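Local atomic coordinates of lantibiotic dehydratase (Microbispora corallina, PDB entry 5EHK), a protein that probably dehydrates serines and threonines of the NAI-107 precursor peptide by way of glutamate delivered on glutamyl-tRNA. Residues Asp207-Asp212 and Gln278-Thr283; Ser179-Leu184 and Ala284-Leu289; Asp569-Pro574 and Gly590-Val595. One frame throughout, in Å; residues are numbered along the deposited sequence.

Interaction 1: Asp207-Asp212 and Gln278-Thr283; sequences DRIVLD and QELLIT
Ile209 and Leu211 lie against Leu280 and Glu279, bringing the middle strand of a three-stranded antiparallel sheet, 203-205, 208-212 and 228-232, against the turn that leaves helix 267-278. The contact illustrates how a short strand can pack on a helix exit through apolar contacts, without a hydrogen bond between 207-212 and 278-283. Arg208, which opens the strand, is hydrogen-bonded through NH1 to Ser230. Ile209 then points toward the turn. Its CG1 stands anti to the backbone N (chi1 -166°), and it is the other branch, CG2, that meets Leu280 CD1 at 3.7 Å. The two side chains run past one another in opposite senses, lying alongside rather than meeting end on. Leu280 also touches Val229 and Ala231 of the next strand, so its isobutyl group bridges two strands of the sheet. Val210 turns away, as strand alternation requires, and Leu211 comes back to the turn. The closest pairing between this leucine and Leu280 is loose, Leu211 CB to Leu280 CD2 at 4.4 Å, because the end of Leu211 reaches past toward the preceding residue. There Glu279, the first residue to abandon helical geometry, has a positive phi of 67°, and its carbonyl oxygen and CB both touch the leucine's CD2. At the end of the strand, Asp212 makes a salt bridge with Arg829 of the second subunit, placing this sheet at the dimer interface. Leu211 reaches the turn with CG opposite the main-chain N (chi1 178°), and its CD2 methyl lies 3.8 Å from Glu279 CB and 4.0 Å from Gln278 O.

Interaction 2: Ser179-Leu184 and Ala284-Leu289; sequences SAVHRL and ALRPPL
Leu285 and Arg286 carry most of the loop's contact with residues 179-184 of helix 174-185, directly after strand 281-283 ends. Leu285 comes first and points straight at the helix, its CA opposite that of Val181. Its CB rests 3.6 Å from Val181 CG1, the two side chains running antiparallel alongside one another, while its CD1 reaches along the helix to Leu184 CB at 3.8 Å. One loop leucine thus spans Val181 and Leu184, residues three apart and hence on one side of the helix. Arg286 follows and makes two different contacts with the same side chain. Near its root, CG lies 3.7 Å from Val181 CG1, which therefore fits between the leucine and the arginine. Val181 presents this methyl because it lies anti to the backbone N (chi1 177°). Beyond CG the arginine runs extended as far as NE and carries its guanidinium up beside the His182 ring. The planes of ring and guanidinium are 68° apart, far from a parallel stack: His182 CD2 lies in the guanidinium plane at its edge, and NE2 stands 3.2 Å from Arg286 NH2. Arg286 NE makes a salt bridge with Glu185 of the same helix, which helps to set the position of the guanidinium. Pro287 continues the loop toward Leu177 and Met174, about one and two turns before Val181. Val181 and Leu184 are covered further by helix 294-306, into which this loop leads. The whole is loop-on-helix packing of an amphipathic helix: Val181 and Leu184 form the part of its buried surface that meets the loop, exposed Arg183 turns elsewhere, and the linker between a strand and the next helix closes over that part.

Interaction 3: Asp569-Pro574 and Gly590-Val595; sequences DVAFIP and GRRISV
Ala571 lays its CB over one face of the Arg592 guanidinium, 3.3 Å from its plane and displaced toward the edge of the group. The two residues sit diagonally on neighbouring parallel strands, the first and last elements of the beta-alpha-beta unit formed by strand 566-572, helix 577-580 and strand 591-595. Four backbone hydrogen bonds join the strands, and Asp569 and Ala571 supply both N and O to them. In the straightest, Ala571 N gives to Ile593 O at 2.9 Å (173°); the return bond runs from Val595 N to Ala571 O. On the face bearing Val570, Phe572, Ile593 and Val595 the packing is apolar, and helix 647-656 covers it. The opposite face carries Asp569, Ala571, Arg592 and Ser594 and is largely polar. Asp569 OD2 there accepts from Ser587 OG and Ser589 N, tying the strand to the end of the connection leading to 591-595. Arg592 stretches out over Ala571, with CG anti to the backbone N (chi1 158°), toward its partner Pro288. The guanidinium is further held from its own strand by Ser594, whose OG is also bonded to Glu605: Arg592 NE gives to Ser594 OG at 3.1 Å, close to the guanidinium plane.

The three contacts form a chain with interaction 2 in the middle. Interaction 1 is nested in sequence inside the loop closed by interaction 2, and their centres are about 17 Å apart; Glu279 OE2 reaches Arg286 NH1 at 3.3 Å, a long, weak ion pair between them. Interaction 3, also about 17 Å from interaction 2 by centres, takes up the far end of segment 284-289: Arg592 NH2 is 2.7 Å from Pro288 O, a probable hydrogen bond, and Leu289 CD1 packs 3.7 Å from Phe572 O. Interactions 1 and 3 do not touch, their nearest atoms being about 6 Å apart. Segment 278-289 thus connects a small sheet, a helix and the parallel strands.

Interaction 1: Asp207-Asp212 and Gln278-Thr283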
loop_
_atom_site.group_PDB
_atom_site.type_symbol
_atom_site.label_atom_id
_atom_site.label_comp_id
_atom_site.label_asym_id
_atom_site.label_seq_id
_atom_site.Cartn_x
_atom_site.Cartn_y
_atom_site.Cartn_z
ATOM N N ASP A 207 -8.256 -1.251 37.305
ATOM C CA ASP A 207 -8.308 -2.075 38.508
ATOM C C ASP A 207 -8.226 -3.559 38.175
ATOM O O ASP A 207 -8.496 -4.409 39.022
ATOM C CB ASP A 207 -9.625 -1.848 39.220
ATOM C CG ASP A 207 -10.799 -2.264 38.365
ATOM O OD1 ASP A 207 -10.819 -1.864 37.169
ATOM O OD2 ASP A 207 -11.661 -3.026 38.861
ATOM N N ARG A 208 -7.860 -3.871 36.939
ATOM C CA ARG A 208 -7.745 -5.261 36.516
ATOM C C ARG A 208 -6.306 -5.622 36.193
ATOM O O ARG A 208 -5.505 -4.771 35.755
ATOM C CB ARG A 208 -8.582 -5.517 35.274
ATOM C CG ARG A 208 -10.031 -5.103 35.389
ATOM C CD ARG A 208 -10.917 -6.084 34.647
ATOM N NE ARG A 208 -11.971 -6.505 35.555
ATOM C CZ ARG A 208 -12.384 -7.754 35.711
ATOM N NH1 ARG A 208 -11.853 -8.732 34.991
ATOM N NH2 ARG A 208 -13.346 -8.011 36.589
ATOM N N ILE A 209 -5.975 -6.888 36.433
ATOM C CA ILE A 209 -4.724 -7.463 35.958
ATOM C C ILE A 209 -5.007 -8.268 34.660
ATOM O O ILE A 209 -5.948 -9.067 34.586
ATOM C CB ILE A 209 -4.027 -8.281 37.076
ATOM C CG1 ILE A 209 -2.577 -8.580 36.710
ATOM C CG2 ILE A 209 -4.769 -9.544 37.376
ATOM C CD1 ILE A 209 -1.725 -7.331 36.586
ATOM N N VAL A 210 -4.225 -8.009 33.618
ATOM C CA VAL A 210 -4.468 -8.646 32.331
ATOM C C VAL A 210 -3.273 -9.437 31.842
ATOM O O VAL A 210 -2.144 -8.950 31.881
ATOM C CB VAL A 210 -4.908 -7.619 31.257
ATOM C CG1 VAL A 210 -5.004 -8.254 29.890
ATOM C CG2 VAL A 210 -6.258 -7.009 31.628
ATOM N N LEU A 211 -3.533 -10.677 31.430
ATOM C CA LEU A 211 -2.553 -11.504 30.732
ATOM C C LEU A 211 -2.982 -11.696 29.275
ATOM O O LEU A 211 -3.939 -12.405 28.995
ATOM C CB LEU A 211 -2.399 -12.870 31.413
ATOM C CG LEU A 211 -1.442 -13.895 30.768
ATOM C CD1 LEU A 211 -0.039 -13.343 30.778
ATOM C CD2 LEU A 211 -1.457 -15.242 31.491
ATOM N N ASP A 212 -2.283 -11.074 28.339
ATOM C CA ASP A 212 -2.597 -11.325 26.938
ATOM C C ASP A 212 -1.990 -12.685 26.558
ATOM O O ASP A 212 -0.846 -12.983 26.909
ATOM C CB ASP A 212 -2.059 -10.207 26.027
ATOM C CG ASP A 212 -2.609 -8.815 26.398
ATOM O OD1 ASP A 212 -3.834 -8.698 26.612
ATOM O OD2 ASP A 212 -1.818 -7.835 26.477
ATOM N N GLN A 278 -4.780 -19.664 36.457
ATOM C CA GLN A 278 -5.117 -18.698 35.422
ATOM C C GLN A 278 -3.863 -18.254 34.715
ATOM O O GLN A 278 -3.912 -17.449 33.782
ATOM C CB GLN A 278 -5.764 -17.449 36.010
ATOM C CG GLN A 278 -7.016 -17.647 36.831
ATOM C CD GLN A 278 -7.537 -16.315 37.368
ATOM O OE1 GLN A 278 -8.106 -15.518 36.620
ATOM N NE2 GLN A 278 -7.301 -16.053 38.657
ATOM N N GLU A 279 -2.744 -18.788 35.175
ATOM C CA GLU A 279 -1.440 -18.413 34.665
ATOM C C GLU A 279 -1.063 -16.978 35.001
ATOM O O GLU A 279 -0.293 -16.368 34.281
ATOM C CB GLU A 279 -1.337 -18.676 33.165
ATOM C CG GLU A 279 -0.922 -20.093 32.863
ATOM C CD GLU A 279 -0.765 -20.348 31.394
ATOM O OE1 GLU A 279 -1.461 -19.673 30.610
ATOM O OE2 GLU A 279 0.043 -21.227 31.027
ATOM N N LEU A 280 -1.634 -16.436 36.075
ATOM C CA LEU A 280 -1.161 -15.177 36.632
ATOM C C LEU A 280 0.120 -15.488 37.405
ATOM O O LEU A 280 0.955 -14.614 37.632
ATOM C CB LEU A 280 -2.194 -14.573 37.583
ATOM C CG LEU A 280 -3.532 -14.097 37.013
ATOM C CD1 LEU A 280 -4.190 -13.120 37.954
ATOM C CD2 LEU A 280 -3.340 -13.473 35.665
ATOM N N LEU A 281 0.253 -16.739 37.835
ATOM C CA LEU A 281 1.494 -17.215 38.432
ATOM C C LEU A 281 2.041 -18.383 37.639
ATOM O O LEU A 281 1.312 -19.030 36.893
ATOM C CB LEU A 281 1.316 -17.617 39.890
ATOM C CG LEU A 281 1.136 -16.490 40.894
ATOM C CD1 LEU A 281 0.618 -17.053 42.210
ATOM C CD2 LEU A 281 2.456 -15.780 41.094
ATOM N N ILE A 282 3.342 -18.609 37.767
ATOM C CA ILE A 282 4.016 -19.720 37.116
ATOM C C ILE A 282 4.743 -20.509 38.189
ATOM O O ILE A 282 5.616 -19.953 38.869
ATOM C CB ILE A 282 5.054 -19.220 36.115
ATOM C CG1 ILE A 282 4.370 -18.444 34.984
ATOM C CG2 ILE A 282 5.859 -20.386 35.582
ATOM C CD1 ILE A 282 5.321 -17.871 33.946
ATOM N N THR A 283 4.375 -21.783 38.362
ATOM C CA THR A 283 5.000 -22.616 39.401
ATOM C C THR A 283 6.300 -23.183 38.866
ATOM O O THR A 283 6.467 -23.287 37.650
ATOM C CB THR A 283 4.083 -23.769 39.904
ATOM O OG1 THR A 283 3.978 -24.786 38.898
ATOM C CG2 THR A 283 2.693 -23.250 40.213
#

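Interaction 2: Ser179-Leu184 and Ala284-Leu289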
loop_
_atom_site.group_PDB
_atom_site.type_symbol
_atom_site.label_atom_id
_atom_site.label_comp_id
_atom_site.label_asym_id
_atom_site.label_seq_id
_atom_site.Cartn_x
_atom_site.Cartn_y
_atom_site.Cartn_z
ATOM N N SER A 179 -0.259 -31.520 31.062
ATOM C CA SER A 179 -1.508 -32.040 31.640
ATOM C C SER A 179 -1.324 -32.561 33.064
ATOM O O SER A 179 -2.180 -32.354 33.931
ATOM C CB SER A 179 -2.157 -33.106 30.753
ATOM O OG SER A 179 -2.801 -32.502 29.641
ATOM N N ALA A 180 -0.204 -33.234 33.295
ATOM C CA ALA A 180 0.121 -33.754 34.614
ATOM C C ALA A 180 0.601 -32.667 35.580
ATOM O O ALA A 180 0.267 -32.696 36.766
ATOM C CB ALA A 180 1.153 -34.871 34.508
ATOM N N VAL A 181 1.401 -31.727 35.081
ATOM C CA VAL A 181 1.940 -30.656 35.915
ATOM C C VAL A 181 0.790 -29.837 36.487
ATOM O O VAL A 181 0.823 -29.415 37.647
ATOM C CB VAL A 181 2.889 -29.727 35.107
ATOM C CG1 VAL A 181 3.373 -28.574 35.965
ATOM C CG2 VAL A 181 4.082 -30.514 34.537
ATOM N N HIS A 182 -0.240 -29.650 35.664
ATOM C CA HIS A 182 -1.471 -28.975 36.070
ATOM C C HIS A 182 -2.117 -29.668 37.266
ATOM O O HIS A 182 -2.559 -29.009 38.208
ATOM C CB HIS A 182 -2.463 -28.967 34.910
ATOM C CG HIS A 182 -2.056 -28.089 33.772
ATOM N ND1 HIS A 182 -2.707 -28.094 32.560
ATOM C CD2 HIS A 182 -1.057 -27.180 33.663
ATOM C CE1 HIS A 182 -2.132 -27.223 31.749
ATOM N NE2 HIS A 182 -1.124 -26.660 32.392
ATOM N N ARG A 183 -2.150 -31.000 37.234
ATOM C CA ARG A 183 -2.778 -31.783 38.293
ATOM C C ARG A 183 -1.962 -31.656 39.554
ATOM O O ARG A 183 -2.514 -31.602 40.649
ATOM C CB ARG A 183 -2.901 -33.251 37.891
ATOM C CG ARG A 183 -4.032 -33.547 36.901
ATOM C CD ARG A 183 -3.864 -34.917 36.250
ATOM N NE ARG A 183 -3.793 -36.011 37.219
ATOM C CZ ARG A 183 -3.334 -37.229 36.936
ATOM N NH1 ARG A 183 -2.879 -37.505 35.721
ATOM N NH2 ARG A 183 -3.306 -38.163 37.876
ATOM N N LEU A 184 -0.646 -31.582 39.401
ATOM C CA LEU A 184 0.220 -31.315 40.534
ATOM C C LEU A 184 0.026 -29.875 41.069
ATOM O O LEU A 184 0.186 -29.633 42.271
ATOM C CB LEU A 184 1.678 -31.549 40.134
ATOM C CG LEU A 184 2.152 -32.997 39.956
ATOM C CD1 LEU A 184 3.669 -33.074 39.937
ATOM C CD2 LEU A 184 1.601 -33.887 41.040
ATOM N N ALA A 284 7.224 -23.522 39.761
ATOM C CA ALA A 284 8.498 -24.115 39.353
ATOM C C ALA A 284 8.284 -25.502 38.739
ATOM O O ALA A 284 9.145 -26.020 38.030
ATOM C CB ALA A 284 9.456 -24.192 40.526
ATOM N N LEU A 285 7.118 -26.082 39.006
ATOM C CA LEU A 285 6.753 -27.368 38.435
ATOM C C LEU A 285 6.863 -27.424 36.911
ATOM O O LEU A 285 7.300 -28.428 36.354
ATOM C CB LEU A 285 5.354 -27.788 38.892
ATOM C CG LEU A 285 5.274 -28.152 40.372
ATOM C CD1 LEU A 285 3.848 -28.485 40.755
ATOM C CD2 LEU A 285 6.198 -29.318 40.649
ATOM N N ARG A 286 6.464 -26.349 36.244
ATOM C CA ARG A 286 6.535 -26.266 34.787
ATOM C C ARG A 286 7.984 -26.207 34.310
ATOM O O ARG A 286 8.837 -25.537 34.917
ATOM C CB ARG A 286 5.705 -25.074 34.306
ATOM C CG ARG A 286 4.210 -25.285 34.508
ATOM C CD ARG A 286 3.407 -24.092 34.077
ATOM N NE ARG A 286 1.983 -24.399 34.010
ATOM C CZ ARG A 286 1.020 -23.487 33.901
ATOM N NH1 ARG A 286 1.314 -22.189 33.954
ATOM N NH2 ARG A 286 -0.251 -23.872 33.809
ATOM N N PRO A 287 8.281 -26.970 33.253
ATOM C CA PRO A 287 9.638 -27.126 32.726
ATOM C C PRO A 287 10.145 -25.801 32.188
ATOM O O PRO A 287 9.446 -25.198 31.374
ATOM C CB PRO A 287 9.459 -28.132 31.586
ATOM C CG PRO A 287 8.139 -28.812 31.839
ATOM C CD PRO A 287 7.294 -27.758 32.492
ATOM N N PRO A 288 11.314 -25.334 32.660
ATOM C CA PRO A 288 11.910 -24.041 32.279
ATOM C C PRO A 288 12.291 -23.935 30.800
ATOM O O PRO A 288 12.506 -22.823 30.316
ATOM C CB PRO A 288 13.185 -23.969 33.133
ATOM C CG PRO A 288 13.475 -25.394 33.510
ATOM C CD PRO A 288 12.145 -26.054 33.636
ATOM N N LEU A 289 12.356 -25.064 30.104
ATOM C CA LEU A 289 12.905 -25.121 28.756
ATOM C C LEU A 289 14.321 -24.540 28.702
ATOM O O LEU A 289 14.628 -23.664 27.882
ATOM C CB LEU A 289 11.998 -24.431 27.731
ATOM C CG LEU A 289 10.530 -24.825 27.755
ATOM C CD1 LEU A 289 9.822 -24.228 26.565
ATOM C CD2 LEU A 289 10.370 -26.324 27.779
#

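Interaction 3: Asp569-Pro574 and Gly590-Val595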
loop_
_atom_site.group_PDB
_atom_site.type_symbol
_atom_site.label_atom_id
_atom_site.label_comp_id
_atom_site.label_asym_id
_atom_site.label_seq_id
_atom_site.Cartn_x
_atom_site.Cartn_y
_atom_site.Cartn_z
ATOM N N ASP A 569 20.009 -14.734 26.328
ATOM C CA ASP A 569 19.186 -15.652 25.556
ATOM C C ASP A 569 17.749 -15.500 26.034
ATOM O O ASP A 569 17.496 -15.373 27.242
ATOM C CB ASP A 569 19.658 -17.096 25.763
ATOM C CG ASP A 569 21.148 -17.274 25.432
ATOM O OD1 ASP A 569 21.518 -16.957 24.278
ATOM O OD2 ASP A 569 21.959 -17.665 26.323
ATOM N N VAL A 570 16.813 -15.456 25.083
ATOM C CA VAL A 570 15.394 -15.343 25.408
ATOM C C VAL A 570 14.866 -16.753 25.396
ATOM O O VAL A 570 15.199 -17.508 24.503
ATOM C CB VAL A 570 14.633 -14.433 24.411
ATOM C CG1 VAL A 570 15.284 -14.451 23.053
ATOM C CG2 VAL A 570 13.161 -14.824 24.310
ATOM N N ALA A 571 14.077 -17.118 26.400
ATOM C CA ALA A 571 13.418 -18.422 26.436
ATOM C C ALA A 571 11.915 -18.216 26.602
ATOM O O ALA A 571 11.481 -17.462 27.481
ATOM C CB ALA A 571 13.979 -19.275 27.597
ATOM N N PHE A 572 11.113 -18.846 25.758
ATOM C CA PHE A 572 9.661 -18.660 25.866
ATOM C C PHE A 572 8.862 -19.957 25.671
ATOM O O PHE A 572 9.336 -20.913 25.048
ATOM C CB PHE A 572 9.194 -17.643 24.835
ATOM C CG PHE A 572 9.385 -18.104 23.434
ATOM C CD1 PHE A 572 8.456 -18.935 22.831
ATOM C CD2 PHE A 572 10.512 -17.734 22.726
ATOM C CE1 PHE A 572 8.647 -19.387 21.546
ATOM C CE2 PHE A 572 10.712 -18.170 21.444
ATOM C CZ PHE A 572 9.778 -18.997 20.844
ATOM N N ILE A 573 7.630 -19.981 26.158
ATOM C CA ILE A 573 6.786 -21.131 25.892
ATOM C C ILE A 573 6.153 -21.020 24.508
ATOM O O ILE A 573 5.500 -20.038 24.193
ATOM C CB ILE A 573 5.711 -21.338 26.983
ATOM C CG1 ILE A 573 4.966 -22.649 26.723
ATOM C CG2 ILE A 573 4.756 -20.156 27.039
ATOM C CD1 ILE A 573 5.850 -23.885 26.826
ATOM N N PRO A 574 6.394 -22.008 23.646
ATOM C CA PRO A 574 5.804 -21.832 22.312
ATOM C C PRO A 574 4.291 -22.054 22.321
ATOM O O PRO A 574 3.777 -22.704 23.229
ATOM C CB PRO A 574 6.521 -22.898 21.473
ATOM C CG PRO A 574 7.809 -23.201 22.234
ATOM C CD PRO A 574 7.426 -23.064 23.676
ATOM N N GLY A 590 25.843 -15.201 29.220
ATOM C CA GLY A 590 25.728 -15.043 30.665
ATOM C C GLY A 590 24.318 -15.016 31.271
ATOM O O GLY A 590 24.151 -15.187 32.483
ATOM N N ARG A 591 23.310 -14.738 30.438
ATOM C CA ARG A 591 21.977 -14.352 30.925
ATOM C C ARG A 591 20.832 -15.013 30.188
ATOM O O ARG A 591 20.935 -15.372 29.000
ATOM C CB ARG A 591 21.788 -12.846 30.768
ATOM C CG ARG A 591 22.851 -12.003 31.442
ATOM C CD ARG A 591 22.639 -11.954 32.931
ATOM N NE ARG A 591 23.652 -11.111 33.550
ATOM C CZ ARG A 591 24.803 -11.587 34.015
ATOM N NH1 ARG A 591 25.032 -12.899 33.930
ATOM N NH2 ARG A 591 25.705 -10.767 34.563
ATOM N N ARG A 592 19.713 -15.123 30.892
ATOM C CA ARG A 592 18.487 -15.596 30.278
ATOM C C ARG A 592 17.317 -14.690 30.596
ATOM O O ARG A 592 17.174 -14.219 31.740
ATOM C CB ARG A 592 18.199 -17.028 30.707
ATOM C CG ARG A 592 16.762 -17.450 30.583
ATOM C CD ARG A 592 16.635 -18.913 30.915
ATOM N NE ARG A 592 15.260 -19.225 31.279
ATOM C CZ ARG A 592 14.598 -20.305 30.885
ATOM N NH1 ARG A 592 15.167 -21.200 30.085
ATOM N NH2 ARG A 592 13.352 -20.480 31.286
ATOM N N ILE A 593 16.494 -14.441 29.574
ATOM C CA ILE A 593 15.249 -13.683 29.724
ATOM C C ILE A 593 14.096 -14.654 29.579
ATOM O O ILE A 593 13.753 -15.094 28.485
ATOM C CB ILE A 593 15.135 -12.580 28.646
ATOM C CG1 ILE A 593 16.405 -11.726 28.619
ATOM C CG2 ILE A 593 13.923 -11.714 28.884
ATOM C CD1 ILE A 593 16.593 -10.922 27.357
ATOM N N SER A 594 13.484 -14.998 30.694
ATOM C CA SER A 594 12.362 -15.917 30.660
ATOM C C SER A 594 11.134 -15.109 30.343
ATOM O O SER A 594 10.895 -14.078 30.981
ATOM C CB SER A 594 12.191 -16.591 32.013
ATOM O OG SER A 594 13.421 -17.096 32.488
ATOM N N VAL A 595 10.369 -15.565 29.355
ATOM C CA VAL A 595 9.085 -14.961 29.019
ATOM C C VAL A 595 7.977 -15.998 29.025
ATOM O O VAL A 595 7.893 -16.824 28.120
ATOM C CB VAL A 595 9.116 -14.337 27.642
ATOM C CG1 VAL A 595 7.834 -13.597 27.395
ATOM C CG2 VAL A 595 10.310 -13.429 27.516
#